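Local coordinates for flavoprotein (Thermotoga maritima, PDB 5V8S), which probably transfers electrons through a flavin (FMN) domain to a di-iron oxidoreductase centre in a metallo-beta-lactamase-like domain, at residues Ile210-Lys218 with Ile345-Lys353; Gly266-Ser274 with Phe295-Asp304. The protein carries 1 engineered substitution. All blocks are in the same frame, centred on the assembly; numbering follows the deposited sequence. Where two conformers were deposited one is given.

Contact 1 (Ile210-Lys218 with Ile345-Lys353)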
loop_
_atom_site.group_PDB
_atom_site.type_symbol
_atom_site.label_atom_id
_atom_site.label_comp_id
_atom_site.label_asym_id
_atom_site.label_seq_id
_atom_site.Cartn_x
_atom_site.Cartn_y
_atom_site.Cartn_z
ATOM N N ILE A 210 -0.827 -1.083 19.626
ATOM C CA ILE A 210 -0.803 0.303 20.084
ATOM C C ILE A 210 -0.567 1.247 18.924
ATOM O O ILE A 210 -1.293 2.229 18.737
ATOM C CB ILE A 210 0.264 0.509 21.175
ATOM C CG1 ILE A 210 -0.100 -0.234 22.445
ATOM C CG2 ILE A 210 0.416 1.989 21.467
ATOM C CD1 ILE A 210 1.065 -0.329 23.433
ATOM N N VAL A 211 0.490 1.002 18.160
ATOM C CA VAL A 211 0.869 1.962 17.127
ATOM C C VAL A 211 -0.203 2.031 16.042
ATOM O O VAL A 211 -0.644 3.121 15.647
ATOM C CB VAL A 211 2.260 1.652 16.543
ATOM C CG1 VAL A 211 2.614 2.684 15.458
ATOM C CG2 VAL A 211 3.345 1.659 17.631
ATOM N N THR A 212 -0.645 0.869 15.550
ATOM C CA THR A 212 -1.592 0.851 14.441
ATOM C C THR A 212 -2.963 1.390 14.826
ATOM O O THR A 212 -3.576 2.106 14.031
ATOM C CB THR A 212 -1.729 -0.536 13.802
ATOM O OG1 THR A 212 -2.163 -1.509 14.761
ATOM C CG2 THR A 212 -0.418 -0.961 13.129
ATOM N N VAL A 213 -3.461 1.054 16.020
ATOM C CA VAL A 213 -4.829 1.423 16.405
ATOM C C VAL A 213 -4.874 2.735 17.175
ATOM O O VAL A 213 -5.751 3.573 16.940
ATOM C CB VAL A 213 -5.471 0.265 17.193
ATOM C CG1 VAL A 213 -6.863 0.634 17.696
ATOM C CG2 VAL A 213 -5.536 -0.977 16.334
ATOM N N ILE A 214 -3.945 2.926 18.115
ATOM C CA ILE A 214 -3.976 4.061 19.027
ATOM C C ILE A 214 -2.910 5.108 18.724
ATOM O O ILE A 214 -2.925 6.178 19.343
ATOM C CB ILE A 214 -3.854 3.583 20.490
ATOM C CG1 ILE A 214 -4.694 2.320 20.711
ATOM C CG2 ILE A 214 -4.279 4.682 21.458
ATOM C CD1 ILE A 214 -4.579 1.727 22.107
ATOM N N GLY A 215 -1.983 4.843 17.802
ATOM C CA GLY A 215 -0.779 5.653 17.734
ATOM C C GLY A 215 -1.014 7.123 17.450
ATOM O O GLY A 215 -0.236 7.974 17.884
ATOM N N HIS A 216 -2.063 7.457 16.694
ATOM C CA HIS A 216 -2.299 8.866 16.409
ATOM C C HIS A 216 -2.567 9.638 17.690
ATOM O O HIS A 216 -2.310 10.845 17.761
ATOM C CB HIS A 216 -3.477 8.992 15.442
ATOM C CG HIS A 216 -3.687 10.375 14.908
ATOM N ND1 HIS A 216 -2.725 11.050 14.187
ATOM C CD2 HIS A 216 -4.761 11.199 14.968
ATOM C CE1 HIS A 216 -3.196 12.235 13.831
ATOM N NE2 HIS A 216 -4.429 12.350 14.295
ATOM N N TYR A 217 -3.076 8.951 18.711
ATOM C CA TYR A 217 -3.507 9.556 19.969
ATOM C C TYR A 217 -2.609 9.134 21.127
ATOM O O TYR A 217 -3.055 9.051 22.272
ATOM C CB TYR A 217 -4.959 9.176 20.258
ATOM C CG TYR A 217 -5.893 9.454 19.093
ATOM C CD1 TYR A 217 -6.284 10.745 18.796
ATOM C CD2 TYR A 217 -6.365 8.422 18.290
ATOM C CE1 TYR A 217 -7.129 11.013 17.719
ATOM C CE2 TYR A 217 -7.202 8.676 17.214
ATOM C CZ TYR A 217 -7.588 9.972 16.936
ATOM O OH TYR A 217 -8.425 10.208 15.865
ATOM N N LYS A 218 -1.334 8.858 20.846
ATOM C CA LYS A 218 -0.468 8.318 21.889
ATOM C C LYS A 218 -0.349 9.265 23.084
ATOM O O LYS A 218 -0.149 8.807 24.215
ATOM C CB LYS A 218 0.894 7.916 21.309
ATOM C CG LYS A 218 1.707 9.038 20.727
ATOM C CD LYS A 218 2.936 8.473 20.024
ATOM C CE LYS A 218 3.920 9.553 19.592
ATOM N NZ LYS A 218 3.266 10.697 18.924
ATOM N N ILE A 345 3.761 6.682 9.211
ATOM C CA ILE A 345 4.654 6.956 10.341
ATOM C C ILE A 345 4.298 8.290 10.976
ATOM O O ILE A 345 4.218 8.407 12.207
ATOM C CB ILE A 345 6.131 6.909 9.885
ATOM C CG1 ILE A 345 6.533 5.473 9.598
ATOM C CG2 ILE A 345 7.069 7.561 10.955
ATOM C CD1 ILE A 345 7.858 5.350 8.867
ATOM N N ILE A 346 4.031 9.310 10.148
ATOM C CA ILE A 346 3.672 10.625 10.679
ATOM C C ILE A 346 2.347 10.556 11.418
ATOM O O ILE A 346 2.178 11.178 12.471
ATOM C CB ILE A 346 3.625 11.657 9.541
ATOM C CG1 ILE A 346 5.019 11.848 8.969
ATOM C CG2 ILE A 346 3.043 12.974 10.017
ATOM C CD1 ILE A 346 5.034 12.768 7.732
ATOM N N ASP A 347 1.399 9.778 10.898
ATOM C CA ASP A 347 0.085 9.699 11.524
ATOM C C ASP A 347 0.112 8.910 12.830
ATOM O O ASP A 347 -0.580 9.280 13.794
ATOM C CB ASP A 347 -0.919 9.069 10.569
ATOM C CG ASP A 347 -2.339 9.227 11.064
ATOM O OD1 ASP A 347 -2.787 10.387 11.199
ATOM O OD2 ASP A 347 -2.995 8.200 11.323
ATOM N N LYS A 348 0.869 7.808 12.875
ATOM C CA LYS A 348 0.757 6.841 13.962
ATOM C C LYS A 348 1.951 6.795 14.892
ATOM O O LYS A 348 1.805 6.318 16.015
ATOM C CB LYS A 348 0.573 5.422 13.401
ATOM C CG LYS A 348 -0.670 5.246 12.543
ATOM C CD LYS A 348 -1.949 5.284 13.369
ATOM C CE LYS A 348 -3.152 4.924 12.515
ATOM N NZ LYS A 348 -4.362 4.627 13.315
ATOM N N ALA A 349 3.125 7.225 14.433
ATOM C CA ALA A 349 4.369 7.006 15.152
ATOM C C ALA A 349 5.239 8.255 15.074
ATOM O O ALA A 349 6.421 8.204 14.725
ATOM C CB ALA A 349 5.071 5.769 14.600
ATOM N N ASN A 350 4.652 9.388 15.447
ATOM C CA ASN A 350 5.281 10.693 15.317
ATOM C C ASN A 350 6.058 10.987 16.597
ATOM O O ASN A 350 5.522 11.527 17.563
ATOM C CB ASN A 350 4.210 11.739 15.063
ATOM C CG ASN A 350 4.784 13.044 14.587
ATOM O OD1 ASN A 350 5.939 13.103 14.185
ATOM N ND2 ASN A 350 3.989 14.100 14.636
ATOM N N TYR A 351 7.348 10.644 16.591
ATOM C CA TYR A 351 8.211 10.748 17.764
ATOM C C TYR A 351 9.373 11.688 17.481
ATOM O O TYR A 351 9.811 11.831 16.333
ATOM C CB TYR A 351 8.816 9.379 18.114
ATOM C CG TYR A 351 7.824 8.343 18.576
ATOM C CD1 TYR A 351 7.383 8.317 19.899
ATOM C CD2 TYR A 351 7.331 7.377 17.707
ATOM C CE1 TYR A 351 6.496 7.375 20.324
ATOM C CE2 TYR A 351 6.425 6.433 18.137
ATOM C CZ TYR A 351 6.018 6.431 19.457
ATOM O OH TYR A 351 5.125 5.480 19.866
ATOM N N GLU A 352 9.915 12.286 18.552
ATOM C CA GLU A 352 11.087 13.159 18.429
ATOM C C GLU A 352 12.340 12.288 18.498
ATOM O O GLU A 352 13.004 12.170 19.525
ATOM C CB GLU A 352 11.091 14.262 19.482
ATOM C CG GLU A 352 12.179 15.312 19.221
ATOM C CD GLU A 352 12.425 16.254 20.386
ATOM O OE1 GLU A 352 11.506 16.449 21.209
ATOM O OE2 GLU A 352 13.551 16.799 20.468
ATOM N N LYS A 353 12.665 11.668 17.371
ATOM C CA LYS A 353 13.821 10.804 17.218
ATOM C C LYS A 353 14.674 11.299 16.061
ATOM O O LYS A 353 14.153 11.871 15.095
ATOM C CB LYS A 353 13.410 9.352 16.925
ATOM C CG LYS A 353 12.670 8.690 18.085
ATOM C CD LYS A 353 12.059 7.350 17.744
ATOM C CE LYS A 353 11.275 6.753 18.910
ATOM N NZ LYS A 353 12.190 6.275 19.962
HETATM O O HOH W 1 -4.650 6.045 16.097
HETATM O O HOH W 2 1.744 9.555 16.660
#
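K348 and K218 reach across the contact in opposite directions, each donating a hydrogen bond from its ammonium group to a backbone carbonyl of the other segment. K348 NZ lies 2.7 Å from T212 O, tilted 31° from the carbonyl plane; the bend at chi2 lays its chain over V211 O before NZ arrives. The same nitrogen donates to a water that bridges V213 O and H216 N, and it forms a salt bridge with E331 of the second subunit. K218 runs over one face of the Y351 ring: CE stands 3.7 Å from the ring centroid as a CH-pi contact, and NZ, 13° off the ring normal, makes a longer cation-pi interaction. A bend at the last torsion (chi4 -46°) turns NZ to N350 O at 2.8 Å, where it sits above the carbonyl plane, not on a lone pair. A second water links K218 NZ with G215 O and N350 N. The edge of the H216 ring meets the D347 carbonyl: ND1 donates to D347 O at 2.8 Å, the oxygen lying in the ring plane and ND1 on one of its lone pairs. Between these grips G215 CA comes 3.2 Å from K348 O. Such binding of carbonyls at one helix end, and at and just past another, forms an interdomain interface of a flavodiiron protein, joining helix 196-214, near the di-iron site, to helix 336-348 in the flavodoxin-like domain.

Contact 2 (Gly266-Ser274 with Phe295-Asp304)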
loop_
_atom_site.group_PDB
_atom_site.type_symbol
_atom_site.label_atom_id
_atom_site.label_comp_id
_atom_site.label_asym_id
_atom_site.label_seq_id
_atom_site.Cartn_x
_atom_site.Cartn_y
_atom_site.Cartn_z
ATOM N N GLY A 266 20.906 0.711 20.807
ATOM C CA GLY A 266 21.453 0.046 19.652
ATOM C C GLY A 266 20.471 -0.184 18.525
ATOM O O GLY A 266 20.903 -0.477 17.400
ATOM N N LYS A 267 19.171 -0.054 18.779
ATOM C CA LYS A 267 18.174 -0.358 17.752
ATOM C C LYS A 267 18.018 0.812 16.781
ATOM O O LYS A 267 17.701 1.935 17.186
ATOM C CB LYS A 267 16.822 -0.688 18.387
ATOM C CG LYS A 267 15.774 -1.021 17.331
ATOM C CD LYS A 267 14.532 -1.662 17.935
ATOM C CE LYS A 267 13.472 -1.935 16.892
ATOM N NZ LYS A 267 12.246 -2.558 17.472
ATOM N N VAL A 268 18.199 0.532 15.495
ATOM C CA VAL A 268 17.945 1.484 14.422
ATOM C C VAL A 268 17.068 0.776 13.401
ATOM O O VAL A 268 17.330 -0.380 13.054
ATOM C CB VAL A 268 19.271 1.963 13.788
ATOM C CG1 VAL A 268 19.016 2.840 12.574
ATOM C CG2 VAL A 268 20.105 2.719 14.829
ATOM N N THR A 269 16.030 1.450 12.921
ATOM C CA THR A 269 15.175 0.877 11.883
ATOM C C THR A 269 15.474 1.568 10.555
ATOM O O THR A 269 15.477 2.799 10.472
ATOM C CB THR A 269 13.681 0.929 12.260
ATOM O OG1 THR A 269 13.470 0.152 13.445
ATOM C CG2 THR A 269 12.819 0.325 11.187
ATOM N N VAL A 270 15.760 0.760 9.542
ATOM C CA VAL A 270 16.193 1.217 8.222
ATOM C C VAL A 270 15.085 0.855 7.249
ATOM O O VAL A 270 14.711 -0.321 7.133
ATOM C CB VAL A 270 17.500 0.533 7.804
ATOM C CG1 VAL A 270 17.967 1.064 6.444
ATOM C CG2 VAL A 270 18.570 0.734 8.865
ATOM N N ILE A 271 14.572 1.860 6.546
ATOM C CA ILE A 271 13.401 1.712 5.693
ATOM C C ILE A 271 13.749 2.321 4.340
ATOM O O ILE A 271 14.060 3.514 4.266
ATOM C CB ILE A 271 12.178 2.430 6.290
ATOM C CG1 ILE A 271 11.836 1.904 7.676
ATOM C CG2 ILE A 271 10.969 2.298 5.354
ATOM C CD1 ILE A 271 11.016 2.889 8.459
ATOM N N TYR A 272 13.673 1.527 3.276
ATOM C CA TYR A 272 14.029 2.071 1.975
ATOM C C TYR A 272 13.282 1.395 0.842
ATOM O O TYR A 272 12.802 0.265 0.957
ATOM C CB TYR A 272 15.540 1.992 1.730
ATOM C CG TYR A 272 16.159 0.614 1.637
ATOM C CD1 TYR A 272 16.584 -0.061 2.780
ATOM C CD2 TYR A 272 16.447 0.034 0.412
ATOM C CE1 TYR A 272 17.178 -1.298 2.695
ATOM C CE2 TYR A 272 17.051 -1.207 0.327
ATOM C CZ TYR A 272 17.445 -1.862 1.469
ATOM O OH TYR A 272 18.082 -3.095 1.398
ATOM N N ASP A 273 13.211 2.114 -0.280
ATOM C CA ASP A 273 12.700 1.579 -1.536
ATOM C C ASP A 273 13.803 1.617 -2.584
ATOM O O ASP A 273 14.439 2.657 -2.788
ATOM C CB ASP A 273 11.390 2.264 -2.017
ATOM C CG ASP A 273 11.508 3.783 -2.249
ATOM O OD1 ASP A 273 12.513 4.417 -1.859
ATOM O OD2 ASP A 273 10.532 4.346 -2.844
ATOM N N SER A 274 14.028 0.478 -3.241
ATOM C CA SER A 274 15.096 0.337 -4.216
ATOM C C SER A 274 14.392 -0.060 -5.500
ATOM O O SER A 274 14.014 -1.229 -5.667
ATOM C CB SER A 274 16.107 -0.688 -3.733
ATOM O OG SER A 274 17.159 -0.809 -4.657
ATOM N N PHE A 295 25.498 -0.860 16.362
ATOM C CA PHE A 295 24.046 -0.859 16.279
ATOM C C PHE A 295 23.537 -2.207 15.774
ATOM O O PHE A 295 24.263 -2.976 15.142
ATOM C CB PHE A 295 23.565 0.238 15.326
ATOM C CG PHE A 295 23.867 1.625 15.792
ATOM C CD1 PHE A 295 23.072 2.238 16.742
ATOM C CD2 PHE A 295 24.957 2.318 15.286
ATOM C CE1 PHE A 295 23.368 3.520 17.198
ATOM C CE2 PHE A 295 25.245 3.608 15.721
ATOM C CZ PHE A 295 24.444 4.208 16.675
ATOM N N THR A 296 22.254 -2.471 16.035
ATOM C CA THR A 296 21.574 -3.675 15.555
ATOM C C THR A 296 20.405 -3.239 14.680
ATOM O O THR A 296 19.313 -2.924 15.195
ATOM C CB THR A 296 21.089 -4.546 16.714
ATOM O OG1 THR A 296 22.198 -4.900 17.539
ATOM C CG2 THR A 296 20.466 -5.835 16.188
ATOM N N PRO A 297 20.593 -3.172 13.367
ATOM C CA PRO A 297 19.534 -2.665 12.498
ATOM C C PRO A 297 18.407 -3.657 12.321
ATOM O O PRO A 297 18.616 -4.869 12.266
ATOM C CB PRO A 297 20.252 -2.451 11.155
ATOM C CG PRO A 297 21.668 -2.433 11.457
ATOM C CD PRO A 297 21.854 -3.335 12.625
ATOM N N VAL A 298 17.199 -3.107 12.189
ATOM C CA VAL A 298 16.032 -3.817 11.679
ATOM C C VAL A 298 15.721 -3.192 10.330
ATOM O O VAL A 298 15.627 -1.970 10.233
ATOM C CB VAL A 298 14.839 -3.671 12.637
ATOM C CG1 VAL A 298 13.636 -4.388 12.090
ATOM C CG2 VAL A 298 15.213 -4.201 14.030
ATOM N N VAL A 299 15.615 -4.013 9.290
ATOM C CA VAL A 299 15.636 -3.530 7.907
ATOM C C VAL A 299 14.338 -3.872 7.196
ATOM O O VAL A 299 13.899 -5.031 7.196
ATOM C CB VAL A 299 16.846 -4.096 7.135
ATOM C CG1 VAL A 299 16.902 -3.535 5.720
ATOM C CG2 VAL A 299 18.156 -3.795 7.889
ATOM N N TYR A 300 13.750 -2.864 6.556
ATOM C CA TYR A 300 12.548 -3.026 5.750
ATOM C C TYR A 300 12.819 -2.490 4.353
ATOM O O TYR A 300 13.071 -1.293 4.190
ATOM C CB TYR A 300 11.370 -2.288 6.382
ATOM C CG TYR A 300 10.933 -2.944 7.658
ATOM C CD1 TYR A 300 10.223 -4.133 7.623
ATOM C CD2 TYR A 300 11.240 -2.392 8.898
ATOM C CE1 TYR A 300 9.805 -4.750 8.787
ATOM C CE2 TYR A 300 10.843 -3.021 10.076
ATOM C CZ TYR A 300 10.136 -4.202 10.015
ATOM O OH TYR A 300 9.722 -4.830 11.183
ATOM N N LYS A 301 12.736 -3.361 3.355
ATOM C CA LYS A 301 13.076 -3.021 1.981
ATOM C C LYS A 301 11.880 -3.237 1.061
ATOM O O LYS A 301 11.326 -4.336 1.010
ATOM C CB LYS A 301 14.235 -3.908 1.482
ATOM C CG LYS A 301 14.604 -3.695 0.009
ATOM C CD LYS A 301 15.283 -4.911 -0.675
ATOM C CE LYS A 301 16.148 -5.738 0.212
ATOM N NZ LYS A 301 16.786 -6.848 -0.588
ATOM N N PHE A 302 11.519 -2.202 0.299
ATOM C CA PHE A 302 10.571 -2.324 -0.814
ATOM C C PHE A 302 11.383 -2.516 -2.091
ATOM O O PHE A 302 12.095 -1.609 -2.509
ATOM C CB PHE A 302 9.749 -1.051 -0.963
ATOM C CG PHE A 302 8.831 -0.762 0.202
ATOM C CD1 PHE A 302 7.596 -1.357 0.285
ATOM C CD2 PHE A 302 9.210 0.111 1.191
ATOM C CE1 PHE A 302 6.746 -1.090 1.351
ATOM C CE2 PHE A 302 8.361 0.385 2.283
ATOM C CZ PHE A 302 7.138 -0.206 2.339
ATOM N N SER A 303 11.271 -3.674 -2.713
ATOM C CA SER A 303 12.011 -3.945 -3.939
ATOM C C SER A 303 11.061 -4.515 -4.978
ATOM O O SER A 303 9.848 -4.634 -4.754
ATOM C CB SER A 303 13.141 -4.941 -3.698
ATOM O OG SER A 303 12.608 -6.236 -3.470
ATOM N N ASP A 304 11.629 -4.893 -6.120
ATOM C CA ASP A 304 10.803 -5.486 -7.156
ATOM C C ASP A 304 10.400 -6.925 -6.836
ATOM O O ASP A 304 9.608 -7.508 -7.571
ATOM C CB ASP A 304 11.462 -5.316 -8.539
ATOM C CG ASP A 304 12.751 -6.087 -8.708
ATOM O OD1 ASP A 304 13.016 -7.033 -7.955
ATOM O OD2 ASP A 304 13.523 -5.742 -9.625
HETATM O O HOH W 3 14.296 -3.675 -6.913
#
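The Y272 ring carries K301 on one face, CB standing 4.2 Å from the centroid and 25° off the normal, while V299 CG1 meets its edge 3.8 Å from CE1. With CG placed between the backbone N and the carbonyl carbon (chi1 65°), the ring of Y272 leans across to the neighbouring strand and lies alongside K301; its hydroxyl is hydrogen-bonded to E280, and K301 NZ pairs with E306. On the other side of the sheet the Y300 ring takes T269 CG2 at its edge, 3.9 Å from CD2, and I271 CG2 approaches the edge of F302. At the start of the strands F295 CD1 packs 3.6 Å from V268 CG2, with G266 O at the ring edge. Seven backbone hydrogen bonds join the strands, from T296 N to G266 O (2.8 Å) through to S274 N to F302 O (2.9 Å), and the strand axes run 23° apart in the same sense. Past the last bond a water bridges S274 O and D304 N. V270, Y272 and V299 face helix 278-292, which links the two strands: this is the first beta-alpha-beta unit of the flavodoxin-like fold, with 296-302 as an outermost strand of the five-stranded parallel sheet.

In the fold
From the N terminus, the chain builds most of the metallo-beta-lactamase-like domain and reaches 210-218 at the end of helix 196-214. Helix 218-228 and strand 235-238 complete that domain before helix 248-260 leads into strand 267-273, and helix 278-292 returns the chain to strand 296-302, closing the short loop of contact 2. After strand 322-327, the end of helix 336-348 and the loop behind it (345-353) meet 210-218, so contact 2 is nested inside the larger loop of contact 1. Contact 1 ties the two domains together; contact 2 pairs strands within the second. Their centres lie about 19 Å apart, yet I345 CD1 packs 4.0 Å from I271 CD1, and both contacts touch the second subunit.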